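Local coordinates for protein SorB (Sorangium cellulosum, PDB 6B2V) that forms pyran rings in the growing polyketide chain of the antibiotic sorangicin, through the pyran synthase domain of module nine, at residues 106-109 and 114-117; 84-89 and 110-115; 159-164 and 172-177. One frame throughout, in Å; residues are numbered along the deposited sequence.

Contact 1: 106-109 and 114-117; sequences VLSD and RAYE
Val106 to Asp109 and Arg114 to Glu117 run antiparallel, with short axes 4.4 Å apart at closest approach and 152° between their directions. Val106 faces Glu117 and Ser108 faces Ala115 as hydrogen-bonded pairs. Each pair makes two backbone hydrogen bonds, N-H to O in each direction. The shortest is Ala115 N to Ser108 O, at 2.8 Å. Leu107 with Tyr116 is the non-hydrogen-bonded pair between them, and Asp109 with Arg114 is another at the turn end. The CA-H groups of Leu107 and Tyr116 also point at carbonyl oxygens across the gap.

The segments belong to a beta hairpin, strands 101-110 and 113-120, in the predicted N-terminal hotdog fold. Leu107 and Tyr116 lie on its buried face. Leu107 CD2 rests 3.8 Å from Tyr116 CB, so the leucine touches the root of the tyrosine and not its ring. The ring leads away to Leu68 and Ala71 of helix 64-77, the helix that hotdog sheets wrap around.

The other face carries Val106, Ser108, Ala115 and Glu117. Ser108 OG meets Ala115 CB at 3.5 Å.

Near the turn, Arg114 bends at chi2 (-77°), and its CD passes 3.3 Å from Ser108 O. The Arg114 and Asp109 side chains run side by side, their flat groups 26° apart. Asp109 OD1 sits above one guanidinium face, toward its rim, 3.5 Å from Arg114 NH1. This long, weak salt bridge acts through charge alone, because no N-H points at the oxygen.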
ATOM      1  N   VAL A 106      -3.442  15.458  -8.741  1.00 18.38           N
ATOM      2  CA  VAL A 106      -3.169  16.020 -10.043  1.00 20.92           C
ATOM      3  C   VAL A 106      -2.302  15.069 -10.864  1.00 19.61           C
ATOM      4  O   VAL A 106      -1.324  14.597 -10.405  1.00 18.11           O
ATOM      5  CB  VAL A 106      -2.433  17.364  -9.886  1.00 22.36           C
ATOM      6  CG1 VAL A 106      -2.100  17.989 -11.228  1.00 25.50           C
ATOM      7  CG2 VAL A 106      -3.270  18.314  -9.107  1.00 22.69           C
ATOM      8  N   LEU A 107      -2.704  14.826 -12.095  1.00 20.30           N
ATOM      9  CA  LEU A 107      -1.999  13.960 -12.994  1.00 21.13           C
ATOM     10  C   LEU A 107      -1.382  14.774 -14.099  1.00 24.66           C
ATOM     11  O   LEU A 107      -2.041  15.555 -14.647  1.00 28.05           O
ATOM     12  CB  LEU A 107      -2.970  12.996 -13.630  1.00 22.60           C
ATOM     13  CG  LEU A 107      -3.823  12.152 -12.693  1.00 22.42           C
ATOM     14  CD1 LEU A 107      -4.757  11.257 -13.501  1.00 22.28           C
ATOM     15  CD2 LEU A 107      -2.910  11.312 -11.832  1.00 20.25           C
ATOM     16  N   SER A 108      -0.126  14.560 -14.387  1.00 23.42           N
ATOM     17  CA  SER A 108       0.585  15.271 -15.430  1.00 26.18           C
ATOM     18  C   SER A 108       1.362  14.309 -16.323  1.00 28.96           C
ATOM     19  O   SER A 108       1.713  13.265 -15.925  1.00 24.93           O
ATOM     20  CB  SER A 108       1.514  16.268 -14.818  1.00 29.30           C
ATOM     21  OG  SER A 108       2.448  15.641 -14.004  1.00 31.70           O
ATOM     22  N   ASP A 109       1.628  14.711 -17.554  1.00 31.74           N
ATOM     23  CA  ASP A 109       2.297  13.837 -18.482  1.00 30.48           C
ATOM     24  C   ASP A 109       3.701  13.493 -18.045  1.00 32.84           C
ATOM     25  O   ASP A 109       4.400  14.295 -17.572  1.00 35.91           O
ATOM     26  CB  ASP A 109       2.336  14.470 -19.885  1.00 36.24           C
ATOM     27  CG  ASP A 109       0.987  14.492 -20.569  1.00 41.90           C
ATOM     28  OD1 ASP A 109      -0.072  14.348 -19.929  1.00 44.02           O
ATOM     29  OD2 ASP A 109       0.980  14.720 -21.788  1.00 49.07           O
ATOM     30  N   ARG A 114       1.880   8.877 -16.253  1.00 23.16           N
ATOM     31  CA  ARG A 114       1.563  10.111 -15.578  1.00 22.56           C
ATOM     32  C   ARG A 114       2.227  10.251 -14.247  1.00 23.59           C
ATOM     33  O   ARG A 114       2.377   9.315 -13.551  1.00 23.38           O
ATOM     34  CB  ARG A 114       0.092  10.225 -15.248  1.00 22.91           C
ATOM     35  CG  ARG A 114      -0.866  10.217 -16.391  1.00 24.04           C
ATOM     36  CD  ARG A 114      -0.894  11.560 -17.089  1.00 25.89           C
ATOM     37  NE  ARG A 114      -1.884  11.555 -18.144  1.00 29.88           N
ATOM     38  CZ  ARG A 114      -1.642  11.209 -19.402  1.00 26.76           C
ATOM     39  NH1 ARG A 114      -0.455  10.890 -19.817  1.00 24.97           N
ATOM     40  NH2 ARG A 114      -2.609  11.241 -20.259  1.00 31.27           N
ATOM     41  N   ALA A 115       2.659  11.447 -13.950  1.00 19.73           N
ATOM     42  CA  ALA A 115       3.097  11.731 -12.612  1.00 18.40           C
ATOM     43  C   ALA A 115       1.853  12.121 -11.800  1.00 17.30           C
ATOM     44  O   ALA A 115       0.950  12.683 -12.309  1.00 20.44           O
ATOM     45  CB  ALA A 115       4.110  12.859 -12.592  1.00 22.71           C
ATOM     46  N   TYR A 116       1.831  11.790 -10.530  1.00 14.68           N
ATOM     47  CA  TYR A 116       0.757  12.215  -9.688  1.00 15.70           C
ATOM     48  C   TYR A 116       1.289  12.909  -8.421  1.00 15.92           C
ATOM     49  O   TYR A 116       2.345  12.633  -8.011  1.00 15.28           O
ATOM     50  CB  TYR A 116      -0.158  11.027  -9.252  1.00 16.30           C
ATOM     51  CG  TYR A 116       0.418  10.031  -8.288  1.00 15.08           C
ATOM     52  CD1 TYR A 116       0.354  10.243  -6.943  1.00 15.95           C
ATOM     53  CD2 TYR A 116       0.987   8.879  -8.724  1.00 16.49           C
ATOM     54  CE1 TYR A 116       0.865   9.331  -6.052  1.00 14.46           C
ATOM     55  CE2 TYR A 116       1.501   7.970  -7.858  1.00 16.58           C
ATOM     56  CZ  TYR A 116       1.438   8.187  -6.526  1.00 15.45           C
ATOM     57  OH  TYR A 116       1.985   7.257  -5.706  1.00 18.04           O
ATOM     58  N   GLU A 117       0.523  13.849  -7.922  1.00 14.02           N
ATOM     59  CA  GLU A 117       0.794  14.492  -6.674  1.00 15.35           C
ATOM     60  C   GLU A 117      -0.509  14.606  -5.929  1.00 16.22           C
ATOM     61  O   GLU A 117      -1.451  15.121  -6.447  1.00 16.67           O
ATOM     62  CB  GLU A 117       1.370  15.876  -6.870  1.00 17.70           C
ATOM     63  CG  GLU A 117       1.740  16.582  -5.579  1.00 18.29           C
ATOM     64  CD  GLU A 117       2.103  18.058  -5.785  1.00 22.92           C
ATOM     65  OE1 GLU A 117       1.226  18.900  -5.876  1.00 22.27           O
ATOM     66  OE2 GLU A 117       3.283  18.287  -5.884  1.00 24.01           O
TER

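Contact 2: 84-89 and 110-115; sequences GIRNAL and AESGRA
Arg86 and Ser112 reach toward each other across the surface of the predicted N-terminal hotdog fold. Arg86 belongs to strand 82-90. Ser112 sits in the tight turn of the hairpin formed by strands 101-110 and 113-120. Strand 123-132 lies between strands 82-90 and 113-120 in the sheet order, so this contact spans an intervening strand. The backbones stay well apart, with Arg86 CA and Ser112 CA 8.6 Å from each other.

Both side chains leave their backbones toward the opposite segment. The Arg86 chain is extended at chi2 and bends at chi3 (57°), which brings the guanidinium round to the serine. Ser112 OG lies at the edge of that group, in its plane, and 3.1 Å from Arg86 NH1. The approach is polar and narrow: it buries little surface, and no apolar atoms meet. The Arg86 side chain also packs on Val131 of strand 123-132 and on Trp240 of strand 232-241.

Just after Arg86 the strand turns a corner at Asn87. Two residues here, Asn87 and Ala88, stand opposite the single Leu236 of strand 232-241, a G1 beta bulge.

On the hairpin side, the turn that presents Ser112 is closed by a hydrogen bond from Ala110 N to Gly113 O and a weak one from Gly113 N to Ala110 O. Gly113 has phi 157° and psi -86°. At these angles a CB would be pressed against the carbonyl oxygen of Ser112, so glycine fits here. The Gly113 carbonyl oxygen has two donors, coming from opposite faces of the carbonyl plane. One is Ala110 N. The other is Arg114 NH1, which stands above that plane at 3.0 Å from Gly113 O.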
ATOM      1  N   GLY A  84       0.779  -0.186 -13.062  1.00 16.23           N
ATOM      2  CA  GLY A  84       1.416  -0.075 -11.785  1.00 17.77           C
ATOM      3  C   GLY A  84       1.826   1.322 -11.436  1.00 16.48           C
ATOM      4  O   GLY A  84       1.462   2.229 -12.092  1.00 14.77           O
ATOM      5  N   ILE A  85       2.564   1.415 -10.336  1.00 14.34           N
ATOM      6  CA  ILE A  85       3.078   2.648  -9.784  1.00 14.43           C
ATOM      7  C   ILE A  85       4.566   2.523  -9.521  1.00 15.01           C
ATOM      8  O   ILE A  85       5.005   1.565  -9.094  1.00 14.70           O
ATOM      9  CB  ILE A  85       2.299   3.063  -8.517  1.00 14.12           C
ATOM     10  CG1 ILE A  85       0.943   3.618  -8.903  1.00 15.68           C
ATOM     11  CG2 ILE A  85       3.011   4.139  -7.704  1.00 14.63           C
ATOM     12  CD1 ILE A  85      -0.011   3.826  -7.763  1.00 16.71           C
ATOM     13  N   ARG A  86       5.313   3.554  -9.852  1.00 13.63           N
ATOM     14  CA  ARG A  86       6.739   3.570  -9.603  1.00 14.67           C
ATOM     15  C   ARG A  86       7.123   4.818  -8.807  1.00 15.03           C
ATOM     16  O   ARG A  86       6.468   5.794  -8.875  1.00 15.69           O
ATOM     17  CB  ARG A  86       7.571   3.543 -10.899  1.00 17.72           C
ATOM     18  CG  ARG A  86       7.691   2.179 -11.525  1.00 17.77           C
ATOM     19  CD  ARG A  86       8.487   2.125 -12.809  1.00 21.87           C
ATOM     20  NE  ARG A  86       9.776   2.642 -12.567  1.00 29.49           N
ATOM     21  CZ  ARG A  86      10.234   3.728 -13.134  1.00 35.89           C
ATOM     22  NH1 ARG A  86       9.503   4.368 -14.009  1.00 38.57           N
ATOM     23  NH2 ARG A  86      11.422   4.164 -12.826  1.00 38.97           N
ATOM     24  N   ASN A  87       8.181   4.688  -8.046  1.00 14.85           N
ATOM     25  CA  ASN A  87       8.719   5.824  -7.332  1.00 13.85           C
ATOM     26  C   ASN A  87       7.736   6.593  -6.477  1.00 15.67           C
ATOM     27  O   ASN A  87       7.674   7.772  -6.529  1.00 16.79           O
ATOM     28  CB  ASN A  87       9.412   6.750  -8.320  1.00 19.69           C
ATOM     29  CG  ASN A  87      10.541   6.094  -9.026  1.00 22.76           C
ATOM     30  OD1 ASN A  87      11.162   5.209  -8.542  1.00 26.02           O
ATOM     31  ND2 ASN A  87      10.832   6.585 -10.177  1.00 28.67           N
ATOM     32  N   ALA A  88       6.982   5.870  -5.675  1.00 15.52           N
ATOM     33  CA  ALA A  88       6.059   6.471  -4.773  1.00 12.97           C
ATOM     34  C   ALA A  88       6.803   7.016  -3.554  1.00 14.12           C
ATOM     35  O   ALA A  88       7.757   6.459  -3.140  1.00 14.17           O
ATOM     36  CB  ALA A  88       5.017   5.464  -4.346  1.00 14.49           C
ATOM     37  N   LEU A  89       6.330   8.163  -3.104  1.00 14.17           N
ATOM     38  CA  LEU A  89       6.836   8.863  -1.971  1.00 14.99           C
ATOM     39  C   LEU A  89       5.705   9.367  -1.140  1.00 12.56           C
ATOM     40  O   LEU A  89       4.734   9.767  -1.636  1.00 14.39           O
ATOM     41  CB  LEU A  89       7.716  10.047  -2.419  1.00 14.98           C
ATOM     42  CG  LEU A  89       8.205  11.075  -1.398  1.00 20.98           C
ATOM     43  CD1 LEU A  89       9.251  10.432  -0.530  1.00 17.76           C
ATOM     44  CD2 LEU A  89       8.770  12.262  -2.162  1.00 22.83           C
ATOM     45  N   ALA A 110       4.057  12.230 -18.178  1.00 32.19           N
ATOM     46  CA  ALA A 110       5.369  11.671 -17.866  1.00 30.53           C
ATOM     47  C   ALA A 110       5.669  10.521 -18.816  1.00 30.36           C
ATOM     48  O   ALA A 110       4.800   9.990 -19.444  1.00 30.08           O
ATOM     49  CB  ALA A 110       5.468  11.173 -16.436  1.00 33.05           C
ATOM     50  N   GLU A 111       6.929  10.141 -18.878  1.00 35.49           N
ATOM     51  CA  GLU A 111       7.372   9.066 -19.763  1.00 35.75           C
ATOM     52  C   GLU A 111       6.725   7.759 -19.405  1.00 33.28           C
ATOM     53  O   GLU A 111       6.310   7.059 -20.257  1.00 35.63           O
ATOM     54  CB  GLU A 111       8.890   8.955 -19.767  1.00 41.68           C
ATOM     55  CG  GLU A 111       9.518   7.704 -20.380  1.00 43.06           C
ATOM     56  CD  GLU A 111      10.920   7.955 -20.906  1.00 50.17           C
ATOM     57  OE1 GLU A 111      11.558   8.878 -20.414  1.00 54.57           O
ATOM     58  OE2 GLU A 111      11.382   7.246 -21.801  1.00 54.47           O
ATOM     59  N   SER A 112       6.632   7.450 -18.143  1.00 32.49           N
ATOM     60  CA  SER A 112       5.976   6.230 -17.746  1.00 30.43           C
ATOM     61  C   SER A 112       4.473   6.212 -18.020  1.00 29.40           C
ATOM     62  O   SER A 112       3.873   5.166 -18.038  1.00 26.17           O
ATOM     63  CB  SER A 112       6.171   6.009 -16.263  1.00 29.57           C
ATOM     64  OG  SER A 112       7.462   5.558 -16.013  1.00 41.84           O
ATOM     65  N   GLY A 113       3.883   7.381 -18.030  1.00 24.29           N
ATOM     66  CA  GLY A 113       2.466   7.511 -18.145  1.00 23.86           C
ATOM     67  C   GLY A 113       2.079   8.854 -17.561  1.00 26.40           C
ATOM     68  O   GLY A 113       1.858   9.797 -18.249  1.00 24.84           O
ATOM     69  N   ARG A 114       1.880   8.877 -16.253  1.00 23.16           N
ATOM     70  CA  ARG A 114       1.563  10.111 -15.578  1.00 22.56           C
ATOM     71  C   ARG A 114       2.227  10.251 -14.247  1.00 23.59           C
ATOM     72  O   ARG A 114       2.377   9.315 -13.551  1.00 23.38           O
ATOM     73  CB  ARG A 114       0.092  10.225 -15.248  1.00 22.91           C
ATOM     74  CG  ARG A 114      -0.866  10.217 -16.391  1.00 24.04           C
ATOM     75  CD  ARG A 114      -0.894  11.560 -17.089  1.00 25.89           C
ATOM     76  NE  ARG A 114      -1.884  11.555 -18.144  1.00 29.88           N
ATOM     77  CZ  ARG A 114      -1.642  11.209 -19.402  1.00 26.76           C
ATOM     78  NH1 ARG A 114      -0.455  10.890 -19.817  1.00 24.97           N
ATOM     79  NH2 ARG A 114      -2.609  11.241 -20.259  1.00 31.27           N
ATOM     80  N   ALA A 115       2.659  11.447 -13.950  1.00 19.73           N
ATOM     81  CA  ALA A 115       3.097  11.731 -12.612  1.00 18.40           C
ATOM     82  C   ALA A 115       1.853  12.121 -11.800  1.00 17.30           C
ATOM     83  O   ALA A 115       0.950  12.683 -12.309  1.00 20.44           O
ATOM     84  CB  ALA A 115       4.110  12.859 -12.592  1.00 22.71           C
TER

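Contact 3: 159-164 and 172-177; sequences DARTRN and SYDKLW
Arg161 lies across Tyr173 and ends on Asp174, so one side chain supplies both a ring contact and an ionic one.

The contacts with the ring begin with a CH-pi interaction. Arg161 CB stands over the centre of the Tyr173 ring, 3.6 Å from its centroid and almost on the ring normal. The two side chains cross at about a right angle. Tyr173 CG is anti to the backbone N (chi1 -175°), which sends the ring out toward the helix. The guanidinium does not stack flat, since its plane is 56° from that of the ring. Tyr173 CD2 nevertheless lies over the centre of one guanidinium face, 3.5 Å from Arg161 CZ. At the far end of the ring, Tyr173 OH is 3.7 Å from Ala160 CB.

The ionic part is a salt bridge with two N-H bonds. The Arg161 chain bends at chi3 (-67°), and NH1 and NH2 both grip one oxygen, Asp174 OD1. Arg161 NH1 is 2.8 Å from Asp174 OD1 and meets it from above the carboxylate plane. Arg161 NH2 is 2.9 Å from Asp174 OD1 and meets it nearly along the C-O axis. OD1 lies close to the guanidinium plane, while the two flat groups are almost perpendicular.

A capping bond holds the start of the helix. Asp159 is the N-cap, and its OD1 accepts from Thr162 N at 3.1 Å. Separately, within the helix, the Asn164 side chain donates through ND2 to Ala160 O, which also accepts from Asn164 N.

The contact joins the start of helix 160-166 to the 3-10 turn 173-175 in the predicted C-terminal hotdog fold. Ala160 packs on Leu181 and Tyr173 on Ile178, both of strand 178-183. Asn164 and Leu176 face helix 207-225, on Phe219 and Ser212.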
ATOM      1  N   ASP A 159       2.205 -13.903  17.655  1.00 22.27           N
ATOM      2  CA  ASP A 159       0.850 -13.449  17.862  1.00 24.29           C
ATOM      3  C   ASP A 159       0.881 -12.083  17.210  1.00 22.23           C
ATOM      4  O   ASP A 159       1.296 -11.145  17.758  1.00 23.69           O
ATOM      5  CB  ASP A 159       0.657 -13.365  19.363  1.00 26.91           C
ATOM      6  CG  ASP A 159      -0.617 -12.702  19.788  1.00 32.28           C
ATOM      7  OD1 ASP A 159      -1.365 -12.177  18.989  1.00 28.34           O
ATOM      8  OD2 ASP A 159      -0.775 -12.679  21.008  1.00 42.07           O
ATOM      9  N   ALA A 160       0.444 -12.033  15.973  1.00 21.16           N
ATOM     10  CA  ALA A 160       0.487 -10.812  15.204  1.00 23.66           C
ATOM     11  C   ALA A 160      -0.300  -9.678  15.801  1.00 26.48           C
ATOM     12  O   ALA A 160       0.116  -8.533  15.730  1.00 26.45           O
ATOM     13  CB  ALA A 160       0.034 -11.090  13.792  1.00 25.32           C
ATOM     14  N   ARG A 161      -1.439  -9.988  16.361  1.00 23.73           N
ATOM     15  CA  ARG A 161      -2.202  -8.926  16.955  1.00 24.34           C
ATOM     16  C   ARG A 161      -1.473  -8.276  18.109  1.00 27.26           C
ATOM     17  O   ARG A 161      -1.224  -7.105  18.100  1.00 26.52           O
ATOM     18  CB  ARG A 161      -3.509  -9.515  17.481  1.00 25.57           C
ATOM     19  CG  ARG A 161      -4.513  -8.507  18.004  1.00 28.12           C
ATOM     20  CD  ARG A 161      -5.609  -9.137  18.811  1.00 32.16           C
ATOM     21  NE  ARG A 161      -6.518  -9.990  18.095  1.00 36.85           N
ATOM     22  CZ  ARG A 161      -7.652  -9.609  17.515  1.00 37.87           C
ATOM     23  NH1 ARG A 161      -8.041  -8.347  17.513  1.00 33.68           N
ATOM     24  NH2 ARG A 161      -8.398 -10.505  16.909  1.00 39.76           N
ATOM     25  N   THR A 162      -1.042  -9.086  19.056  1.00 25.19           N
ATOM     26  CA  THR A 162      -0.375  -8.529  20.185  1.00 27.26           C
ATOM     27  C   THR A 162       0.893  -7.785  19.838  1.00 26.84           C
ATOM     28  O   THR A 162       1.081  -6.689  20.279  1.00 27.98           O
ATOM     29  CB  THR A 162      -0.067  -9.641  21.210  1.00 28.15           C
ATOM     30  OG1 THR A 162      -1.260 -10.275  21.609  1.00 27.32           O
ATOM     31  CG2 THR A 162       0.600  -9.086  22.402  1.00 28.27           C
ATOM     32  N   ARG A 163       1.729  -8.365  19.002  1.00 25.29           N
ATOM     33  CA  ARG A 163       2.965  -7.731  18.652  1.00 28.87           C
ATOM     34  C   ARG A 163       2.849  -6.433  17.899  1.00 29.76           C
ATOM     35  O   ARG A 163       3.560  -5.511  18.185  1.00 30.82           O
ATOM     36  CB  ARG A 163       3.850  -8.675  17.856  1.00 29.72           C
ATOM     37  CG  ARG A 163       4.286  -9.878  18.642  1.00 26.80           C
ATOM     38  CD  ARG A 163       5.400  -9.557  19.636  1.00 32.73           C
ATOM     39  NE  ARG A 163       6.530  -8.918  19.003  1.00 32.88           N
ATOM     40  CZ  ARG A 163       7.505  -9.579  18.404  1.00 32.36           C
ATOM     41  NH1 ARG A 163       7.482 -10.887  18.363  1.00 29.26           N
ATOM     42  NH2 ARG A 163       8.493  -8.940  17.856  1.00 32.96           N
ATOM     43  N   ASN A 164       2.015  -6.401  16.898  1.00 22.41           N
ATOM     44  CA  ASN A 164       1.887  -5.204  16.104  1.00 26.93           C
ATOM     45  C   ASN A 164       1.207  -4.070  16.812  1.00 29.65           C
ATOM     46  O   ASN A 164       1.608  -2.964  16.681  1.00 30.65           O
ATOM     47  CB  ASN A 164       1.327  -5.482  14.728  1.00 27.29           C
ATOM     48  CG  ASN A 164       2.293  -6.246  13.861  1.00 24.92           C
ATOM     49  OD1 ASN A 164       3.271  -5.733  13.480  1.00 25.61           O
ATOM     50  ND2 ASN A 164       1.983  -7.479  13.573  1.00 24.87           N
ATOM     51  N   SER A 172      -6.661  -1.182  12.690  1.00 25.22           N
ATOM     52  CA  SER A 172      -7.394  -2.023  13.584  1.00 24.16           C
ATOM     53  C   SER A 172      -7.101  -3.457  13.133  1.00 23.06           C
ATOM     54  O   SER A 172      -7.470  -3.843  12.084  1.00 23.23           O
ATOM     55  CB  SER A 172      -8.876  -1.752  13.433  1.00 28.85           C
ATOM     56  OG  SER A 172      -9.209  -0.492  13.945  1.00 36.16           O
ATOM     57  N   TYR A 173      -6.552  -4.264  14.013  1.00 23.27           N
ATOM     58  CA  TYR A 173      -6.174  -5.622  13.654  1.00 22.78           C
ATOM     59  C   TYR A 173      -7.347  -6.461  13.161  1.00 23.39           C
ATOM     60  O   TYR A 173      -7.253  -7.189  12.232  1.00 20.99           O
ATOM     61  CB  TYR A 173      -5.502  -6.339  14.819  1.00 23.36           C
ATOM     62  CG  TYR A 173      -4.990  -7.693  14.439  1.00 22.12           C
ATOM     63  CD1 TYR A 173      -3.775  -7.831  13.819  1.00 22.70           C
ATOM     64  CD2 TYR A 173      -5.724  -8.820  14.663  1.00 23.77           C
ATOM     65  CE1 TYR A 173      -3.313  -9.052  13.447  1.00 23.44           C
ATOM     66  CE2 TYR A 173      -5.257 -10.059  14.282  1.00 25.35           C
ATOM     67  CZ  TYR A 173      -4.049 -10.155  13.677  1.00 22.13           C
ATOM     68  OH  TYR A 173      -3.590 -11.368  13.315  1.00 24.26           O
ATOM     69  N   ASP A 174      -8.494  -6.269  13.780  1.00 24.26           N
ATOM     70  CA  ASP A 174      -9.686  -6.996  13.416  1.00 23.21           C
ATOM     71  C   ASP A 174     -10.152  -6.697  12.003  1.00 24.04           C
ATOM     72  O   ASP A 174     -10.887  -7.461  11.424  1.00 25.56           O
ATOM     73  CB  ASP A 174     -10.826  -6.649  14.352  1.00 29.72           C
ATOM     74  CG  ASP A 174     -10.847  -7.456  15.642  1.00 38.65           C
ATOM     75  OD1 ASP A 174     -10.202  -8.480  15.780  1.00 43.85           O
ATOM     76  OD2 ASP A 174     -11.570  -7.061  16.533  1.00 45.60           O
ATOM     77  N   LYS A 175      -9.791  -5.527  11.500  1.00 19.61           N
ATOM     78  CA  LYS A 175     -10.174  -5.118  10.166  1.00 19.41           C
ATOM     79  C   LYS A 175      -9.195  -5.565   9.088  1.00 17.55           C
ATOM     80  O   LYS A 175      -9.513  -5.532   7.958  1.00 20.30           O
ATOM     81  CB  LYS A 175     -10.360  -3.617  10.113  1.00 21.18           C
ATOM     82  CG  LYS A 175     -11.435  -3.113  11.034  1.00 26.02           C
ATOM     83  CD  LYS A 175     -12.786  -3.563  10.556  1.00 26.84           C
ATOM     84  CE  LYS A 175     -13.931  -2.892  11.312  1.00 33.71           C
ATOM     85  NZ  LYS A 175     -13.517  -2.627  12.700  1.00 41.60           N
ATOM     86  N   LEU A 176      -8.029  -5.967   9.527  1.00 17.64           N
ATOM     87  CA  LEU A 176      -7.037  -6.536   8.658  1.00 15.37           C
ATOM     88  C   LEU A 176      -7.378  -7.994   8.320  1.00 16.85           C
ATOM     89  O   LEU A 176      -8.218  -8.577   8.926  1.00 16.25           O
ATOM     90  CB  LEU A 176      -5.670  -6.492   9.300  1.00 15.94           C
ATOM     91  CG  LEU A 176      -5.127  -5.125   9.676  1.00 17.28           C
ATOM     92  CD1 LEU A 176      -3.780  -5.244  10.304  1.00 17.30           C
ATOM     93  CD2 LEU A 176      -5.140  -4.230   8.472  1.00 18.70           C
ATOM     94  N   TRP A 177      -6.696  -8.524   7.326  1.00 11.84           N
ATOM     95  CA  TRP A 177      -6.878  -9.875   6.891  1.00 12.71           C
ATOM     96  C   TRP A 177      -5.890 -10.875   7.511  1.00 12.05           C
ATOM     97  O   TRP A 177      -5.993 -12.025   7.307  1.00 11.53           O
ATOM     98  CB  TRP A 177      -6.715  -9.963   5.377  1.00 11.95           C
ATOM     99  CG  TRP A 177      -7.739  -9.256   4.523  1.00 11.73           C
ATOM    100  CD1 TRP A 177      -8.295  -8.054   4.733  1.00 13.73           C
ATOM    101  CD2 TRP A 177      -8.286  -9.737   3.296  1.00 11.71           C
ATOM    102  NE1 TRP A 177      -9.162  -7.766   3.745  1.00 14.69           N
ATOM    103  CE2 TRP A 177      -9.147  -8.774   2.824  1.00 14.49           C
ATOM    104  CE3 TRP A 177      -8.107 -10.884   2.551  1.00 13.14           C
ATOM    105  CZ2 TRP A 177      -9.868  -8.955   1.666  1.00 14.76           C
ATOM    106  CZ3 TRP A 177      -8.805 -11.044   1.409  1.00 13.31           C
ATOM    107  CH2 TRP A 177      -9.670 -10.092   0.983  1.00 16.60           C
TER

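Overall arrangement
Contacts 1 and 2 lie in the predicted N-terminal hotdog fold, with centres 8 Å apart, and share Arg114 and Ala115 of strand 113-120. Tyr116 of contact 1 also packs on Ile85 and Ala88 of contact 2. Contact 3 lies in the predicted C-terminal hotdog fold, across the chain's centre; its centre is about 34 Å from that of contact 1 and about 31 Å from that of contact 2. Contact 1 is partly buried and relies on backbone pairing between adjacent strands. Contact 2 is a surface contact, a single polar approach from strand 82-90 to the hairpin turn, past an intervening strand. Contact 3, also partly buried, has no backbone bonds across it and uses an aromatic ring and a salt bridge.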